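Local coordinates for protein SusD homolog (Bacteroides ovatus, PDB 4F53) that probably binds mucin O-glycans at the outer membrane of a gut Bacteroides, as a SusD-family lipoprotein with a TPR-like helical fold, at residues E42-S47 / W251-V256; S147-Q152 / E493-T498. All coordinates share one frame; numbering follows the deposited sequence.

Contact 1: residues E42-S47 / W251-V256; sequences EQENFS and WQRFMV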
ATOM      1  N   GLU A  42       8.077  -4.049  10.391  1.00 31.69           N
ATOM      2  CA  GLU A  42       8.680  -5.367  10.430  1.00 30.84           C
ATOM      3  C   GLU A  42       8.037  -6.274  11.494  1.00 35.77           C
ATOM      4  O   GLU A  42       7.903  -7.477  11.230  1.00 36.44           O
ATOM      5  CB  GLU A  42      10.177  -5.239  10.696  1.00 31.70           C
ATOM      6  CG  GLU A  42      10.893  -6.571  10.665  1.00 35.99           C
ATOM      7  CD  GLU A  42      12.371  -6.545  10.981  1.00 39.91           C
ATOM      8  OE1 GLU A  42      13.047  -5.559  10.611  1.00 36.15           O
ATOM      9  OE2 GLU A  42      12.858  -7.531  11.572  1.00 36.43           O
ATOM     10  N   GLN A  43       7.677  -5.708  12.685  1.00 31.36           N
ATOM     11  CA  GLN A  43       7.072  -6.456  13.785  0.50 31.66           C
ATOM     12  C   GLN A  43       5.912  -7.280  13.221  1.00 35.44           C
ATOM     13  O   GLN A  43       4.936  -6.706  12.709  1.00 33.43           O
ATOM     14  CB  GLN A  43       6.631  -5.503  14.914  0.50 33.44           C
ATOM     15  CG  GLN A  43       6.378  -6.195  16.268  0.50 34.83           C
ATOM     16  CD  GLN A  43       5.753  -5.263  17.293  0.50 42.98           C
ATOM     17  OE1 GLN A  43       5.620  -4.065  17.074  0.50 31.95           O
ATOM     18  NE2 GLN A  43       5.334  -5.791  18.439  0.50 38.25           N
ATOM     19  N   GLU A  44       6.077  -8.618  13.240  1.00 34.65           N
ATOM     20  CA  GLU A  44       5.158  -9.597  12.664  1.00 35.60           C
ATOM     21  C   GLU A  44       3.734  -9.494  13.197  1.00 41.18           C
ATOM     22  O   GLU A  44       2.825  -9.655  12.400  1.00 41.39           O
ATOM     23  CB  GLU A  44       5.689 -11.042  12.793  1.00 37.01           C
ATOM     24  CG  GLU A  44       5.894 -11.516  14.224  1.00 46.23           C
ATOM     25  CD  GLU A  44       6.406 -12.933  14.386  1.00 54.36           C
ATOM     26  OE1 GLU A  44       7.358 -13.315  13.669  1.00 45.18           O
ATOM     27  OE2 GLU A  44       5.888 -13.646  15.273  1.00 53.98           O
ATOM     28  N   ASN A  45       3.538  -9.196  14.493  1.00 39.75           N
ATOM     29  CA  ASN A  45       2.202  -9.101  15.080  0.50 40.88           C
ATOM     30  C   ASN A  45       1.575  -7.716  14.845  1.00 46.55           C
ATOM     31  O   ASN A  45       0.465  -7.465  15.313  1.00 52.73           O
ATOM     32  CB  ASN A  45       2.212  -9.468  16.583  0.50 42.94           C
ATOM     33  CG  ASN A  45       3.227  -8.736  17.429  0.50 73.35           C
ATOM     34  OD1 ASN A  45       4.440  -8.802  17.193  0.50 75.96           O
ATOM     35  ND2 ASN A  45       2.763  -8.109  18.498  0.50 63.67           N
ATOM     36  N   PHE A  46       2.261  -6.817  14.131  1.00 37.38           N
ATOM     37  CA  PHE A  46       1.711  -5.509  13.811  1.00 34.86           C
ATOM     38  C   PHE A  46       1.482  -5.495  12.313  1.00 36.59           C
ATOM     39  O   PHE A  46       0.374  -5.216  11.856  1.00 35.83           O
ATOM     40  CB  PHE A  46       2.613  -4.353  14.278  1.00 35.76           C
ATOM     41  CG  PHE A  46       2.093  -2.964  13.946  1.00 35.40           C
ATOM     42  CD1 PHE A  46       0.752  -2.630  14.159  1.00 36.50           C
ATOM     43  CD2 PHE A  46       2.956  -1.970  13.497  1.00 33.72           C
ATOM     44  CE1 PHE A  46       0.278  -1.353  13.863  1.00 35.38           C
ATOM     45  CE2 PHE A  46       2.483  -0.691  13.226  1.00 35.70           C
ATOM     46  CZ  PHE A  46       1.147  -0.396  13.408  1.00 34.74           C
ATOM     47  N   SER A  47       2.519  -5.901  11.564  1.00 33.20           N
ATOM     48  CA  SER A  47       2.546  -6.067  10.105  1.00 31.49           C
ATOM     49  C   SER A  47       1.385  -6.947   9.641  1.00 33.63           C
ATOM     50  O   SER A  47       0.747  -6.628   8.638  1.00 34.94           O
ATOM     51  CB  SER A  47       3.875  -6.702   9.672  1.00 32.42           C
ATOM     52  OG  SER A  47       3.929  -6.812   8.261  1.00 38.84           O
ATOM     53  N   TRP A 251       6.535 -11.442   6.131  1.00 30.36           N
ATOM     54  CA  TRP A 251       5.819 -12.187   5.084  1.00 30.96           C
ATOM     55  C   TRP A 251       6.195 -13.656   5.060  1.00 33.57           C
ATOM     56  O   TRP A 251       5.361 -14.477   4.678  1.00 33.29           O
ATOM     57  CB  TRP A 251       6.059 -11.584   3.713  1.00 29.33           C
ATOM     58  CG  TRP A 251       5.386 -10.252   3.572  1.00 29.97           C
ATOM     59  CD1 TRP A 251       5.955  -9.017   3.715  1.00 32.44           C
ATOM     60  CD2 TRP A 251       3.993 -10.029   3.321  1.00 29.60           C
ATOM     61  NE1 TRP A 251       5.005  -8.035   3.551  1.00 31.13           N
ATOM     62  CE2 TRP A 251       3.785  -8.626   3.316  1.00 33.03           C
ATOM     63  CE3 TRP A 251       2.888 -10.879   3.112  1.00 30.21           C
ATOM     64  CZ2 TRP A 251       2.524  -8.055   3.048  1.00 31.43           C
ATOM     65  CZ3 TRP A 251       1.629 -10.308   2.909  1.00 30.85           C
ATOM     66  CH2 TRP A 251       1.463  -8.920   2.854  1.00 30.94           C
ATOM     67  N   GLN A 252       7.435 -13.995   5.481  1.00 29.45           N
ATOM     68  CA  GLN A 252       7.884 -15.386   5.579  1.00 29.59           C
ATOM     69  C   GLN A 252       7.020 -16.127   6.613  1.00 33.85           C
ATOM     70  O   GLN A 252       6.708 -17.293   6.433  1.00 35.36           O
ATOM     71  CB  GLN A 252       9.377 -15.473   5.923  1.00 30.55           C
ATOM     72  CG  GLN A 252       9.905 -16.921   5.932  1.00 24.41           C
ATOM     73  CD  GLN A 252       9.767 -17.602   7.294  1.00 37.63           C
ATOM     74  OE1 GLN A 252       9.529 -16.987   8.349  1.00 33.23           O
ATOM     75  NE2 GLN A 252       9.882 -18.891   7.307  1.00 32.60           N
ATOM     76  N   ARG A 253       6.596 -15.437   7.660  1.00 32.56           N
ATOM     77  CA  ARG A 253       5.704 -15.987   8.674  1.00 33.30           C
ATOM     78  C   ARG A 253       4.297 -16.156   8.106  1.00 35.72           C
ATOM     79  O   ARG A 253       3.754 -17.264   8.133  1.00 37.79           O
ATOM     80  CB  ARG A 253       5.654 -15.065   9.928  1.00 33.28           C
ATOM     81  CG  ARG A 253       6.967 -14.883  10.669  1.00 37.40           C
ATOM     82  CD  ARG A 253       7.522 -16.191  11.175  1.00 42.68           C
ATOM     83  NE  ARG A 253       8.539 -15.964  12.199  1.00 53.68           N
ATOM     84  CZ  ARG A 253       9.832 -16.230  12.059  1.00 58.55           C
ATOM     85  NH1 ARG A 253      10.292 -16.743  10.925  1.00 42.31           N
ATOM     86  NH2 ARG A 253      10.672 -15.998  13.055  1.00 38.74           N
ATOM     87  N   PHE A 254       3.723 -15.074   7.570  1.00 31.38           N
ATOM     88  CA  PHE A 254       2.331 -15.062   7.073  1.00 30.70           C
ATOM     89  C   PHE A 254       2.106 -16.069   5.986  1.00 35.29           C
ATOM     90  O   PHE A 254       1.114 -16.793   6.030  1.00 35.30           O
ATOM     91  CB  PHE A 254       1.883 -13.682   6.567  1.00 29.98           C
ATOM     92  CG  PHE A 254       2.274 -12.500   7.422  1.00 30.26           C
ATOM     93  CD1 PHE A 254       2.366 -12.620   8.809  1.00 32.12           C
ATOM     94  CD2 PHE A 254       2.528 -11.260   6.840  1.00 29.34           C
ATOM     95  CE1 PHE A 254       2.785 -11.542   9.591  1.00 33.57           C
ATOM     96  CE2 PHE A 254       2.902 -10.170   7.627  1.00 32.42           C
ATOM     97  CZ  PHE A 254       3.035 -10.322   8.996  1.00 32.10           C
HETATM   98  N   MSE A 255       3.038 -16.131   5.033  1.00 29.68           N
HETATM   99  CA  MSE A 255       2.895 -17.005   3.888  1.00 28.51           C
HETATM  100  C   MSE A 255       3.478 -18.412   4.111  1.00 36.92           C
HETATM  101  O   MSE A 255       2.755 -19.407   4.020  1.00 37.73           O
HETATM  102  CB  MSE A 255       3.566 -16.333   2.661  1.00 28.60           C
HETATM  103  CG  MSE A 255       2.905 -14.994   2.253  1.00 32.00           C
HETATM  104 SE   MSE A 255       1.450 -15.336   0.986  0.75 37.64          SE
HETATM  105  CE  MSE A 255       0.974 -13.550   0.467  1.00 32.31           C
ATOM    106  N   VAL A 256       4.786 -18.500   4.354  1.00 35.06           N
ATOM    107  CA  VAL A 256       5.479 -19.782   4.380  1.00 35.29           C
ATOM    108  C   VAL A 256       5.296 -20.543   5.702  1.00 40.25           C
ATOM    109  O   VAL A 256       4.791 -21.668   5.668  1.00 40.50           O
ATOM    110  CB  VAL A 256       6.984 -19.634   3.997  1.00 37.95           C
ATOM    111  CG1 VAL A 256       7.653 -20.996   3.918  1.00 37.86           C
ATOM    112  CG2 VAL A 256       7.144 -18.893   2.670  1.00 36.55           C
TER
HETATM  113  O   HOH W   1       7.948 -15.918  15.566  1.00 61.13           O
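Glu44 OE1 is gripped from two quarters: Arg253 NE of the segment 251-256 approaches it at 3.3 Å, and NE2 of His248 hydrogen-bonds to the same oxygen. The arginine bond is a salt bridge with weak hydrogen-bond geometry, bent to 131° at the hydrogen, and the carboxylate and guanidinium planes stand 80° apart, far from a flat two-pronged pairing. Glu44 puts its CG between backbone N and carbonyl carbon (chi1 61°) and then runs extended, which carries the carboxylate across to the arginine. A water donates to Glu44 OE2 at 3.1 Å and weakly accepts from Arg253 NE. The far side of the guanidinium is steadied by its own helix, NH1 giving a 2.7 Å bond to Gln252 OE1. With an alanine in place of Arg253, the Glu44 carboxylate would probably keep His248 but lose its cationic mate, and Gln252 OE1 would lose this donor. Beside the salt bridge an aromatic edge takes over: the Phe254 ring turns its rim to two oxygens of the first turn of helix 44-58, with CE1 3.4 Å from the backbone Glu44 O and CE2 3.6 Å from Ser47 OG; a small serine lets the ring come this close. Phe254 also reaches Gln48 and Cys52, so the short helix 250-257 lies against the first turns of helix 44-58, just ahead of strand 261-263, which pairs with strand 62-64.

Contact 2: residues S147-Q152 / E493-T498; sequences SPYDSQ and EAAVAT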
ATOM      1  N   SER A 147      -6.380  13.682  21.222  1.00 55.23           N
ATOM      2  CA  SER A 147      -6.241  15.055  20.753  1.00 53.61           C
ATOM      3  C   SER A 147      -7.317  15.409  19.701  1.00 55.41           C
ATOM      4  O   SER A 147      -7.902  14.490  19.107  1.00 53.70           O
ATOM      5  CB  SER A 147      -4.853  15.221  20.118  1.00 53.90           C
ATOM      6  OG  SER A 147      -3.803  14.745  20.947  1.00 58.82           O
ATOM      7  N   PRO A 148      -7.544  16.724  19.399  1.00 51.39           N
ATOM      8  CA  PRO A 148      -8.457  17.077  18.282  1.00 49.49           C
ATOM      9  C   PRO A 148      -7.931  16.552  16.930  1.00 51.75           C
ATOM     10  O   PRO A 148      -6.714  16.446  16.722  1.00 51.37           O
ATOM     11  CB  PRO A 148      -8.482  18.611  18.313  1.00 51.47           C
ATOM     12  CG  PRO A 148      -7.992  18.976  19.704  1.00 57.70           C
ATOM     13  CD  PRO A 148      -6.982  17.939  20.034  1.00 52.88           C
ATOM     14  N   TYR A 149      -8.857  16.199  16.023  1.00 46.28           N
ATOM     15  CA  TYR A 149      -8.554  15.652  14.696  1.00 43.01           C
ATOM     16  C   TYR A 149      -8.518  16.747  13.632  1.00 49.55           C
ATOM     17  O   TYR A 149      -9.393  17.618  13.598  1.00 51.92           O
ATOM     18  CB  TYR A 149      -9.602  14.602  14.277  1.00 41.49           C
ATOM     19  CG  TYR A 149      -9.582  13.273  15.007  1.00 43.14           C
ATOM     20  CD1 TYR A 149      -9.452  13.215  16.397  1.00 46.29           C
ATOM     21  CD2 TYR A 149      -9.822  12.079  14.326  1.00 41.89           C
ATOM     22  CE1 TYR A 149      -9.466  12.001  17.075  1.00 46.12           C
ATOM     23  CE2 TYR A 149      -9.886  10.862  15.000  1.00 42.98           C
ATOM     24  CZ  TYR A 149      -9.700  10.826  16.375  1.00 50.62           C
ATOM     25  OH  TYR A 149      -9.750   9.634  17.050  1.00 45.46           O
ATOM     26  N   ASP A 150      -7.516  16.693  12.752  1.00 43.86           N
ATOM     27  CA  ASP A 150      -7.420  17.595  11.614  1.00 42.18           C
ATOM     28  C   ASP A 150      -8.208  16.995  10.490  1.00 43.45           C
ATOM     29  O   ASP A 150      -8.231  15.771  10.356  1.00 42.28           O
ATOM     30  CB  ASP A 150      -5.952  17.755  11.136  1.00 42.45           C
ATOM     31  CG  ASP A 150      -4.933  18.357  12.079  1.00 48.97           C
ATOM     32  OD1 ASP A 150      -5.338  18.922  13.112  1.00 53.42           O
ATOM     33  OD2 ASP A 150      -3.733  18.268  11.778  1.00 46.31           O
ATOM     34  N   SER A 151      -8.745  17.831   9.607  1.00 38.81           N
ATOM     35  CA  SER A 151      -9.389  17.347   8.397  1.00 36.48           C
ATOM     36  C   SER A 151      -8.305  16.662   7.531  1.00 39.12           C
ATOM     37  O   SER A 151      -7.121  16.973   7.698  1.00 36.99           O
ATOM     38  CB  SER A 151     -10.060  18.499   7.658  1.00 37.46           C
ATOM     39  OG  SER A 151      -9.125  19.441   7.162  1.00 47.22           O
ATOM     40  N   GLN A 152      -8.684  15.717   6.642  1.00 34.31           N
ATOM     41  CA  GLN A 152      -7.684  15.104   5.792  1.00 32.61           C
ATOM     42  C   GLN A 152      -6.981  16.189   4.934  1.00 36.64           C
ATOM     43  O   GLN A 152      -5.758  16.140   4.765  1.00 37.06           O
ATOM     44  CB  GLN A 152      -8.287  14.007   4.928  1.00 33.39           C
ATOM     45  CG  GLN A 152      -7.231  13.290   4.116  1.00 30.17           C
ATOM     46  CD  GLN A 152      -7.787  12.130   3.374  1.00 36.90           C
ATOM     47  OE1 GLN A 152      -8.516  12.278   2.388  1.00 32.25           O
ATOM     48  NE2 GLN A 152      -7.350  10.955   3.763  1.00 26.54           N
ATOM     49  N   GLU A 493     -16.351  12.845  17.686  1.00 51.23           N
ATOM     50  CA  GLU A 493     -17.643  13.242  17.122  1.00 51.36           C
ATOM     51  C   GLU A 493     -17.486  14.410  16.171  1.00 54.95           C
ATOM     52  O   GLU A 493     -18.186  14.455  15.165  1.00 54.90           O
ATOM     53  CB  GLU A 493     -18.651  13.555  18.219  1.00 54.70           C
ATOM     54  CG  GLU A 493     -19.173  12.262  18.824  1.00 68.82           C
ATOM     55  CD  GLU A 493     -20.280  12.354  19.854  1.00 92.18           C
ATOM     56  OE1 GLU A 493     -20.850  13.458  20.045  1.00 73.46           O
ATOM     57  OE2 GLU A 493     -20.612  11.294  20.435  1.00 87.14           O
ATOM     58  N   ALA A 494     -16.536  15.316  16.454  1.00 51.41           N
ATOM     59  CA  ALA A 494     -16.222  16.436  15.590  1.00 51.77           C
ATOM     60  C   ALA A 494     -15.504  15.908  14.328  1.00 53.96           C
ATOM     61  O   ALA A 494     -15.769  16.391  13.223  1.00 55.26           O
ATOM     62  CB  ALA A 494     -15.373  17.461  16.339  1.00 53.48           C
ATOM     63  N   ALA A 495     -14.662  14.877  14.487  1.00 47.05           N
ATOM     64  CA  ALA A 495     -13.938  14.212  13.386  1.00 43.48           C
ATOM     65  C   ALA A 495     -14.892  13.543  12.400  1.00 46.14           C
ATOM     66  O   ALA A 495     -14.653  13.583  11.199  1.00 43.19           O
ATOM     67  CB  ALA A 495     -12.991  13.173  13.940  1.00 42.97           C
ATOM     68  N   VAL A 496     -15.977  12.923  12.911  1.00 45.71           N
ATOM     69  CA  VAL A 496     -16.996  12.265  12.075  1.00 45.39           C
ATOM     70  C   VAL A 496     -17.760  13.366  11.315  1.00 49.13           C
ATOM     71  O   VAL A 496     -18.077  13.193  10.138  1.00 48.28           O
ATOM     72  CB  VAL A 496     -17.919  11.323  12.896  1.00 49.43           C
ATOM     73  CG1 VAL A 496     -19.032  10.742  12.041  1.00 48.71           C
ATOM     74  CG2 VAL A 496     -17.107  10.198  13.512  1.00 48.62           C
ATOM     75  N   ALA A 497     -17.965  14.523  11.964  1.00 46.56           N
ATOM     76  CA  ALA A 497     -18.606  15.666  11.336  1.00 46.46           C
ATOM     77  C   ALA A 497     -17.695  16.235  10.233  1.00 49.73           C
ATOM     78  O   ALA A 497     -18.181  16.549   9.147  1.00 49.35           O
ATOM     79  CB  ALA A 497     -18.934  16.717  12.376  1.00 48.68           C
ATOM     80  N   THR A 498     -16.368  16.294  10.481  1.00 46.01           N
ATOM     81  CA  THR A 498     -15.367  16.764   9.500  1.00 44.06           C
ATOM     82  C   THR A 498     -15.301  15.781   8.310  1.00 45.77           C
ATOM     83  O   THR A 498     -15.256  16.219   7.154  1.00 44.78           O
ATOM     84  CB  THR A 498     -13.993  16.921  10.184  1.00 49.24           C
ATOM     85  OG1 THR A 498     -14.081  17.890  11.225  1.00 54.35           O
ATOM     86  CG2 THR A 498     -12.904  17.328   9.228  1.00 40.89           C
TER
HETATM   87  O   HOH W   2     -12.226  17.198  13.590  1.00 41.82           O
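Small side chains of a helix pack here against an irregular connection: residues 147-152, the run leading into helix 152-173, lie along one side of helix 489-502 near the C-terminus. The methyl of Ala495 rests obliquely against the Tyr149 ring, its CB 3.4 Å from Tyr149 CD2 and 3.6 Å from CG. Alanine suits the spot because the two backbones come close, with the CA atoms of Tyr149 and Ala495 5.7 Å apart. One helical turn on, Thr498 CG2 meets Ser151 CB at 3.5 Å, a tight carbon pair. Thr498 holds CG2 anti to its N, which turns the methyl to the serine and sets OG1 (chi1 -61°) beside the backbone N. There OG1 lies 3.1 Å from a water that donates to Tyr149 O at 2.9 Å, so solvent bridges the polar atoms while carbons make the direct contact. Ser151 is the N-cap of helix 152-173: its OG accepts from Ala154 N, a role for which a short hydroxyl side chain is well suited. Glu502, on the same helix as Thr498, accepts from Gln152 N, tying that helix start to helix 489-502, while the Tyr149 ring packs edge-to-face with Tyr480 and touches Glu484 of helix 482-487.

Both contacts are partly buried, but contact 2 lies farther out, its centre about 24 Å from that of the chain, against about 15 Å for contact 1. The centres of contacts 1 and 2 are about 32 Å apart, and the two do not touch. No helix is common to them: contact 1 sets helices 44-58 and 250-257 against each other, whereas contact 2 lays a loop on the C-terminal helix 489-502. Contact 1 sets a salt bridge beside a phenylalanine edge turned to oxygens, while contact 2 has no charged pair and rests on methyl and methylene carbons, one of them against a tyrosine ring, with one bridging water. Along the chain their segments alternate within the one SusD/RagB family region.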